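Local coordinates for protein probable glutathione S-transferase (Pseudomonas aeruginosa, PDB 6JWK) that probably isomerises maleylpyruvate or maleylacetoacetate with the help of glutathione, as a member of the zeta class of glutathione S-transferases, at residues Leu120-Ala124 with Glu125-Arg129; Gln128-Tyr131 with Ala132-Ala136. One frame throughout, in Å; residues are numbered along the deposited sequence.

Interaction 1: residues Leu120-Ala124 with Glu125-Arg129; sequences LGIDA and EDRQR
One face of the R127 guanidinium lies over the backbone of A124, whose CA sits 3.5 Å above the plane of that group and over its centre, while the edge is taken by the carbonyl oxygen of I122. There R127 NH1 donates to I122 O at 3.0 Å, with the acceptor almost exactly in the guanidinium plane and the donor on a lone pair of the carbonyl. Bends at chi2 and chi3 carry the R127 chain back over the start of its own helix, which brings the guanidinium against the backbone. The carboxylates of D123 and D126 also lie with nearly parallel planes, 14° apart, and D123 OD1 comes within 2.8 Å of D126 OD2, an approach that may mean the two acids share a proton.

D123 is the N-cap of helix 124-149 in the all-helical C-terminal domain of the GST fold. Its CG lies between the backbone N and the carbonyl carbon (chi1 50°), and from there OD1 accepts from D126 N at 2.8 Å, met nearly along the C-O axis. The first main-chain bonds of the helix follow: R127 N donates to D123 O, and Q128 N to A124 O. D126 has a further partner in R129, whose NH2 makes a salt bridge of 2.6 Å to D126 OD1 on the anti side of the carboxylate, which probably restricts rotation of the carboxylate.

CG2 of I122 meets D126 CB at 3.3 Å, a tight carbon-carbon contact, the two side chains crossing at about a right angle. Beyond them comes the second subunit: L120 of that chain packs on both I122 and D126.

Interaction 2: residues Gln128-Tyr131 with Ala132-Ala136; sequences QRWY and AHWVA
W134 points the NE1 edge of its indole at the face of W130, a T-shaped (edge-to-face) pair four residues apart on helix 124-149 of the GST C-terminal domain. The planes stand at 84°, and the five-membered rings are 4.4 Å apart between centroids. W134 NE1 lies 3.2 Å above the W130 plane, over the ring centre, 3.3 Å from both CD2 and CE2 of W130. Different first torsions bring the indoles together: CG of W130 is anti to the backbone N (chi1 158°), whereas CG of W134 is anti to the carbonyl carbon (chi1 -59°).

Around the pair, W130 NE1 is hydrogen-bonded to the L107 carbonyl oxygen, which helps fix the rotation of that ring, and Y115 of the second subunit meets the rings of W130, H133 and W134. On another side of the helix, V135 CG2 lies 3.8 Å from Y131 CD1, meeting the ring obliquely; Y131 packs on N173 and V135 on A174 of helix 162-176.

Backbone bonds tie the turns beneath these side chains. V135 N to Y131 O, at 3.0 Å, is a regular helical bond, while W134 N reaches W130 O only weakly, at 3.3 Å; the same W130 O lies 3.2 Å from W134 CD1.

In the fold
Interactions 1 and 2 follow one another along helix 124-149, their centres 11 Å apart: residues 120-129 lead into the helix and form its first turn, and residues 128-136 carry it inward. Q128 and R129 belong to both, closing the second segment of interaction 1 and opening the first of interaction 2. The centre of interaction 1 is about 24 Å from the centre of the chain and that of interaction 2 about 17 Å. None of the touching residues of interaction 1 is buried, against four of eight in interaction 2. Both lie within the C-terminal GST domain and touch the second subunit; V119 of that chain packs on the shared R129. Both therefore contribute to the dimer contact.

Interaction 1: residues Leu120-Ala124 with Glu125-Arg129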
ATOM      1  N   LEU B 120      16.427   3.387 -18.812  1.00 42.55           N
ATOM      2  CA  LEU B 120      17.782   3.368 -18.206  1.00 41.38           C
ATOM      3  C   LEU B 120      18.642   2.280 -18.874  1.00 37.64           C
ATOM      4  O   LEU B 120      19.819   2.166 -18.498  1.00 43.92           O
ATOM      5  CB  LEU B 120      17.678   3.220 -16.687  1.00 44.74           C
ATOM      6  CG  LEU B 120      17.032   4.414 -15.972  1.00 46.50           C
ATOM      7  CD1 LEU B 120      16.674   4.059 -14.541  1.00 44.09           C
ATOM      8  CD2 LEU B 120      17.933   5.650 -16.001  1.00 45.30           C
ATOM      9  N   GLY B 121      18.099   1.593 -19.874  1.00 35.71           N
ATOM     10  CA  GLY B 121      18.764   0.493 -20.609  1.00 47.23           C
ATOM     11  C   GLY B 121      19.368  -0.584 -19.711  1.00 54.10           C
ATOM     12  O   GLY B 121      20.504  -1.020 -19.991  1.00 51.67           O
ATOM     13  N   ILE B 122      18.660  -1.019 -18.664  1.00 53.34           N
ATOM     14  CA  ILE B 122      19.130  -2.100 -17.734  1.00 48.67           C
ATOM     15  C   ILE B 122      18.791  -3.449 -18.382  1.00 46.73           C
ATOM     16  O   ILE B 122      17.615  -3.609 -18.805  1.00 43.02           O
ATOM     17  CB  ILE B 122      18.466  -1.937 -16.348  1.00 46.51           C
ATOM     18  CG1 ILE B 122      18.650  -0.520 -15.789  1.00 43.41           C
ATOM     19  CG2 ILE B 122      18.963  -2.992 -15.373  1.00 41.07           C
ATOM     20  CD1 ILE B 122      20.108  -0.125 -15.569  1.00 43.20           C
ATOM     21  N   ASP B 123      19.759  -4.377 -18.516  1.00 48.73           N
ATOM     22  CA  ASP B 123      19.495  -5.672 -19.222  1.00 52.14           C
ATOM     23  C   ASP B 123      18.688  -6.610 -18.307  1.00 52.62           C
ATOM     24  O   ASP B 123      18.607  -6.320 -17.078  1.00 49.43           O
ATOM     25  CB  ASP B 123      20.768  -6.381 -19.701  1.00 50.35           C
ATOM     26  CG  ASP B 123      21.807  -6.517 -18.610  1.00 53.03           C
ATOM     27  OD1 ASP B 123      21.417  -6.674 -17.441  1.00 55.52           O
ATOM     28  OD2 ASP B 123      22.992  -6.440 -18.935  1.00 52.50           O
ATOM     29  N   ALA B 124      18.159  -7.695 -18.900  1.00 52.14           N
ATOM     30  CA  ALA B 124      17.368  -8.792 -18.278  1.00 52.19           C
ATOM     31  C   ALA B 124      18.067  -9.321 -17.021  1.00 51.83           C
ATOM     32  O   ALA B 124      17.347  -9.642 -16.041  1.00 47.00           O
ATOM     33  CB  ALA B 124      17.143  -9.897 -19.278  1.00 47.52           C
ATOM     34  N   GLU B 125      19.402  -9.395 -17.049  1.00 43.27           N
ATOM     35  CA  GLU B 125      20.235  -9.921 -15.937  1.00 48.51           C
ATOM     36  C   GLU B 125      20.224  -8.947 -14.764  1.00 42.05           C
ATOM     37  O   GLU B 125      20.172  -9.400 -13.613  1.00 37.85           O
ATOM     38  CB  GLU B 125      21.672 -10.187 -16.402  1.00 53.66           C
ATOM     39  CG  GLU B 125      22.721 -10.066 -15.308  1.00 60.29           C
ATOM     40  CD  GLU B 125      24.099 -10.515 -15.782  1.00 74.86           C
ATOM     41  OE1 GLU B 125      24.877  -9.661 -16.275  1.00 79.28           O
ATOM     42  OE2 GLU B 125      24.386 -11.723 -15.685  1.00 68.18           O
ATOM     43  N   ASP B 126      20.387  -7.651 -15.011  1.00 46.33           N
ATOM     44  CA  ASP B 126      20.376  -6.661 -13.899  1.00 44.56           C
ATOM     45  C   ASP B 126      18.934  -6.521 -13.399  1.00 34.89           C
ATOM     46  O   ASP B 126      18.778  -6.351 -12.201  1.00 36.86           O
ATOM     47  CB  ASP B 126      21.026  -5.346 -14.315  1.00 46.16           C
ATOM     48  CG  ASP B 126      22.516  -5.520 -14.521  1.00 48.76           C
ATOM     49  OD1 ASP B 126      23.187  -5.949 -13.561  1.00 46.81           O
ATOM     50  OD2 ASP B 126      22.968  -5.273 -15.644  1.00 51.28           O
ATOM     51  N   ARG B 127      17.956  -6.606 -14.299  1.00 33.75           N
ATOM     52  CA  ARG B 127      16.501  -6.581 -13.975  1.00 39.65           C
ATOM     53  C   ARG B 127      16.167  -7.739 -13.030  1.00 46.12           C
ATOM     54  O   ARG B 127      15.622  -7.443 -11.935  1.00 43.12           O
ATOM     55  CB  ARG B 127      15.638  -6.627 -15.235  1.00 41.62           C
ATOM     56  CG  ARG B 127      15.100  -5.253 -15.594  1.00 52.49           C
ATOM     57  CD  ARG B 127      15.096  -4.976 -17.064  1.00 54.39           C
ATOM     58  NE  ARG B 127      14.474  -6.061 -17.792  1.00 57.98           N
ATOM     59  CZ  ARG B 127      14.811  -6.406 -19.020  1.00 49.64           C
ATOM     60  NH1 ARG B 127      15.774  -5.762 -19.644  1.00 50.66           N
ATOM     61  NH2 ARG B 127      14.195  -7.395 -19.616  1.00 54.48           N
ATOM     62  N   GLN B 128      16.463  -8.981 -13.456  1.00 41.58           N
ATOM     63  CA  GLN B 128      16.519 -10.207 -12.613  1.00 38.75           C
ATOM     64  C   GLN B 128      17.023  -9.877 -11.203  1.00 34.02           C
ATOM     65  O   GLN B 128      16.318 -10.238 -10.217  1.00 34.77           O
ATOM     66  CB  GLN B 128      17.450 -11.240 -13.267  1.00 46.42           C
ATOM     67  CG  GLN B 128      18.146 -12.178 -12.268  1.00 51.05           C
ATOM     68  CD  GLN B 128      17.039 -13.007 -11.709  1.00 45.34           C
ATOM     69  OE1 GLN B 128      15.994 -13.063 -12.340  1.00 52.92           O
ATOM     70  NE2 GLN B 128      17.206 -13.548 -10.523  1.00 46.38           N
ATOM     71  N   ARG B 129      18.232  -9.318 -11.066  1.00 32.29           N
ATOM     72  CA  ARG B 129      18.895  -9.095  -9.740  1.00 33.97           C
ATOM     73  C   ARG B 129      18.155  -8.007  -8.929  1.00 34.46           C
ATOM     74  O   ARG B 129      18.087  -8.065  -7.667  1.00 31.17           O
ATOM     75  CB  ARG B 129      20.362  -8.677  -9.922  1.00 38.87           C
ATOM     76  CG  ARG B 129      21.288  -9.802 -10.404  1.00 53.46           C
ATOM     77  CD  ARG B 129      22.764  -9.458 -10.668  1.00 57.45           C
ATOM     78  NE  ARG B 129      22.835  -8.087 -11.150  1.00 76.20           N
ATOM     79  CZ  ARG B 129      23.145  -7.008 -10.414  1.00 74.00           C
ATOM     80  NH1 ARG B 129      23.506  -7.126  -9.142  1.00 74.29           N
ATOM     81  NH2 ARG B 129      23.098  -5.806 -10.970  1.00 60.21           N
TER

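Interaction 2: residues Gln128-Tyr131 with Ala132-Ala136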
ATOM      1  N   GLN B 128      16.463  -8.981 -13.456  1.00 41.58           N
ATOM      2  CA  GLN B 128      16.519 -10.207 -12.613  1.00 38.75           C
ATOM      3  C   GLN B 128      17.023  -9.877 -11.203  1.00 34.02           C
ATOM      4  O   GLN B 128      16.318 -10.238 -10.217  1.00 34.77           O
ATOM      5  CB  GLN B 128      17.450 -11.240 -13.267  1.00 46.42           C
ATOM      6  CG  GLN B 128      18.146 -12.178 -12.268  1.00 51.05           C
ATOM      7  CD  GLN B 128      17.039 -13.007 -11.709  1.00 45.34           C
ATOM      8  OE1 GLN B 128      15.994 -13.063 -12.340  1.00 52.92           O
ATOM      9  NE2 GLN B 128      17.206 -13.548 -10.523  1.00 46.38           N
ATOM     10  N   ARG B 129      18.232  -9.318 -11.066  1.00 32.29           N
ATOM     11  CA  ARG B 129      18.895  -9.095  -9.740  1.00 33.97           C
ATOM     12  C   ARG B 129      18.155  -8.007  -8.929  1.00 34.46           C
ATOM     13  O   ARG B 129      18.087  -8.065  -7.667  1.00 31.17           O
ATOM     14  CB  ARG B 129      20.362  -8.677  -9.922  1.00 38.87           C
ATOM     15  CG  ARG B 129      21.288  -9.802 -10.404  1.00 53.46           C
ATOM     16  CD  ARG B 129      22.764  -9.458 -10.668  1.00 57.45           C
ATOM     17  NE  ARG B 129      22.835  -8.087 -11.150  1.00 76.20           N
ATOM     18  CZ  ARG B 129      23.145  -7.008 -10.414  1.00 74.00           C
ATOM     19  NH1 ARG B 129      23.506  -7.126  -9.142  1.00 74.29           N
ATOM     20  NH2 ARG B 129      23.098  -5.806 -10.970  1.00 60.21           N
ATOM     21  N   TRP B 130      17.641  -6.986  -9.602  1.00 31.26           N
ATOM     22  CA  TRP B 130      16.781  -5.981  -8.916  1.00 31.72           C
ATOM     23  C   TRP B 130      15.579  -6.719  -8.310  1.00 25.03           C
ATOM     24  O   TRP B 130      15.324  -6.518  -7.131  1.00 28.41           O
ATOM     25  CB  TRP B 130      16.372  -4.901  -9.928  1.00 35.33           C
ATOM     26  CG  TRP B 130      15.151  -4.090  -9.638  1.00 35.24           C
ATOM     27  CD1 TRP B 130      13.842  -4.444  -9.838  1.00 35.91           C
ATOM     28  CD2 TRP B 130      15.142  -2.704  -9.270  1.00 33.15           C
ATOM     29  NE1 TRP B 130      13.019  -3.387  -9.559  1.00 34.99           N
ATOM     30  CE2 TRP B 130      13.790  -2.305  -9.215  1.00 35.05           C
ATOM     31  CE3 TRP B 130      16.144  -1.771  -8.953  1.00 37.27           C
ATOM     32  CZ2 TRP B 130      13.423  -1.006  -8.854  1.00 34.31           C
ATOM     33  CZ3 TRP B 130      15.774  -0.484  -8.601  1.00 36.31           C
ATOM     34  CH2 TRP B 130      14.427  -0.122  -8.525  1.00 31.55           C
ATOM     35  N   TYR B 131      14.869  -7.491  -9.130  1.00 28.15           N
ATOM     36  CA  TYR B 131      13.617  -8.205  -8.771  1.00 30.34           C
ATOM     37  C   TYR B 131      13.892  -9.032  -7.507  1.00 34.44           C
ATOM     38  O   TYR B 131      13.139  -8.939  -6.483  1.00 27.57           O
ATOM     39  CB  TYR B 131      13.109  -9.008  -9.967  1.00 29.77           C
ATOM     40  CG  TYR B 131      11.648  -9.361  -9.899  1.00 30.33           C
ATOM     41  CD1 TYR B 131      11.154 -10.306  -9.005  1.00 30.94           C
ATOM     42  CD2 TYR B 131      10.759  -8.756 -10.759  1.00 33.42           C
ATOM     43  CE1 TYR B 131       9.805 -10.624  -8.970  1.00 29.64           C
ATOM     44  CE2 TYR B 131       9.411  -9.065 -10.736  1.00 38.20           C
ATOM     45  CZ  TYR B 131       8.932 -10.012  -9.849  1.00 33.20           C
ATOM     46  OH  TYR B 131       7.580 -10.261  -9.878  1.00 38.16           O
ATOM     47  N   ALA B 132      15.018  -9.749  -7.538  1.00 30.33           N
ATOM     48  CA  ALA B 132      15.375 -10.775  -6.541  1.00 29.34           C
ATOM     49  C   ALA B 132      15.805 -10.078  -5.260  1.00 27.99           C
ATOM     50  O   ALA B 132      15.535 -10.610  -4.167  1.00 26.39           O
ATOM     51  CB  ALA B 132      16.453 -11.699  -7.099  1.00 33.56           C
ATOM     52  N   HIS B 133      16.376  -8.869  -5.349  1.00 29.22           N
ATOM     53  CA  HIS B 133      16.776  -8.105  -4.136  1.00 27.54           C
ATOM     54  C   HIS B 133      15.510  -7.677  -3.340  1.00 25.34           C
ATOM     55  O   HIS B 133      15.477  -7.854  -2.128  1.00 28.17           O
ATOM     56  CB  HIS B 133      17.711  -6.921  -4.491  1.00 31.42           C
ATOM     57  CG  HIS B 133      17.973  -6.002  -3.340  1.00 33.96           C
ATOM     58  ND1 HIS B 133      18.779  -6.352  -2.263  1.00 34.46           N
ATOM     59  CD2 HIS B 133      17.511  -4.758  -3.069  1.00 34.02           C
ATOM     60  CE1 HIS B 133      18.827  -5.355  -1.404  1.00 36.01           C
ATOM     61  NE2 HIS B 133      18.034  -4.377  -1.863  1.00 32.20           N
ATOM     62  N   TRP B 134      14.529  -7.070  -3.975  1.00 25.13           N
ATOM     63  CA  TRP B 134      13.343  -6.526  -3.274  1.00 27.57           C
ATOM     64  C   TRP B 134      12.532  -7.741  -2.786  1.00 30.13           C
ATOM     65  O   TRP B 134      11.982  -7.697  -1.655  1.00 28.70           O
ATOM     66  CB  TRP B 134      12.564  -5.590  -4.208  1.00 26.54           C
ATOM     67  CG  TRP B 134      13.384  -4.434  -4.703  1.00 25.52           C
ATOM     68  CD1 TRP B 134      13.605  -4.099  -6.001  1.00 26.19           C
ATOM     69  CD2 TRP B 134      14.147  -3.509  -3.916  1.00 24.44           C
ATOM     70  NE1 TRP B 134      14.449  -3.023  -6.080  1.00 28.35           N
ATOM     71  CE2 TRP B 134      14.816  -2.653  -4.816  1.00 26.84           C
ATOM     72  CE3 TRP B 134      14.316  -3.288  -2.546  1.00 28.22           C
ATOM     73  CZ2 TRP B 134      15.656  -1.622  -4.392  1.00 27.78           C
ATOM     74  CZ3 TRP B 134      15.118  -2.247  -2.118  1.00 29.83           C
ATOM     75  CH2 TRP B 134      15.778  -1.423  -3.033  1.00 30.02           C
ATOM     76  N   VAL B 135      12.492  -8.811  -3.591  1.00 26.61           N
ATOM     77  CA  VAL B 135      11.845 -10.081  -3.176  1.00 25.25           C
ATOM     78  C   VAL B 135      12.527 -10.614  -1.911  1.00 25.18           C
ATOM     79  O   VAL B 135      11.785 -10.893  -0.964  1.00 22.05           O
ATOM     80  CB  VAL B 135      11.750 -11.120  -4.309  1.00 27.76           C
ATOM     81  CG1 VAL B 135      11.459 -12.524  -3.782  1.00 27.52           C
ATOM     82  CG2 VAL B 135      10.669 -10.724  -5.310  1.00 30.06           C
ATOM     83  N   ALA B 136      13.847 -10.767  -1.853  1.00 25.01           N
ATOM     84  CA  ALA B 136      14.517 -11.402  -0.677  1.00 25.41           C
ATOM     85  C   ALA B 136      14.282 -10.557   0.572  1.00 27.64           C
ATOM     86  O   ALA B 136      13.891 -11.092   1.584  1.00 28.06           O
ATOM     87  CB  ALA B 136      16.021 -11.585  -0.909  1.00 26.04           C
TER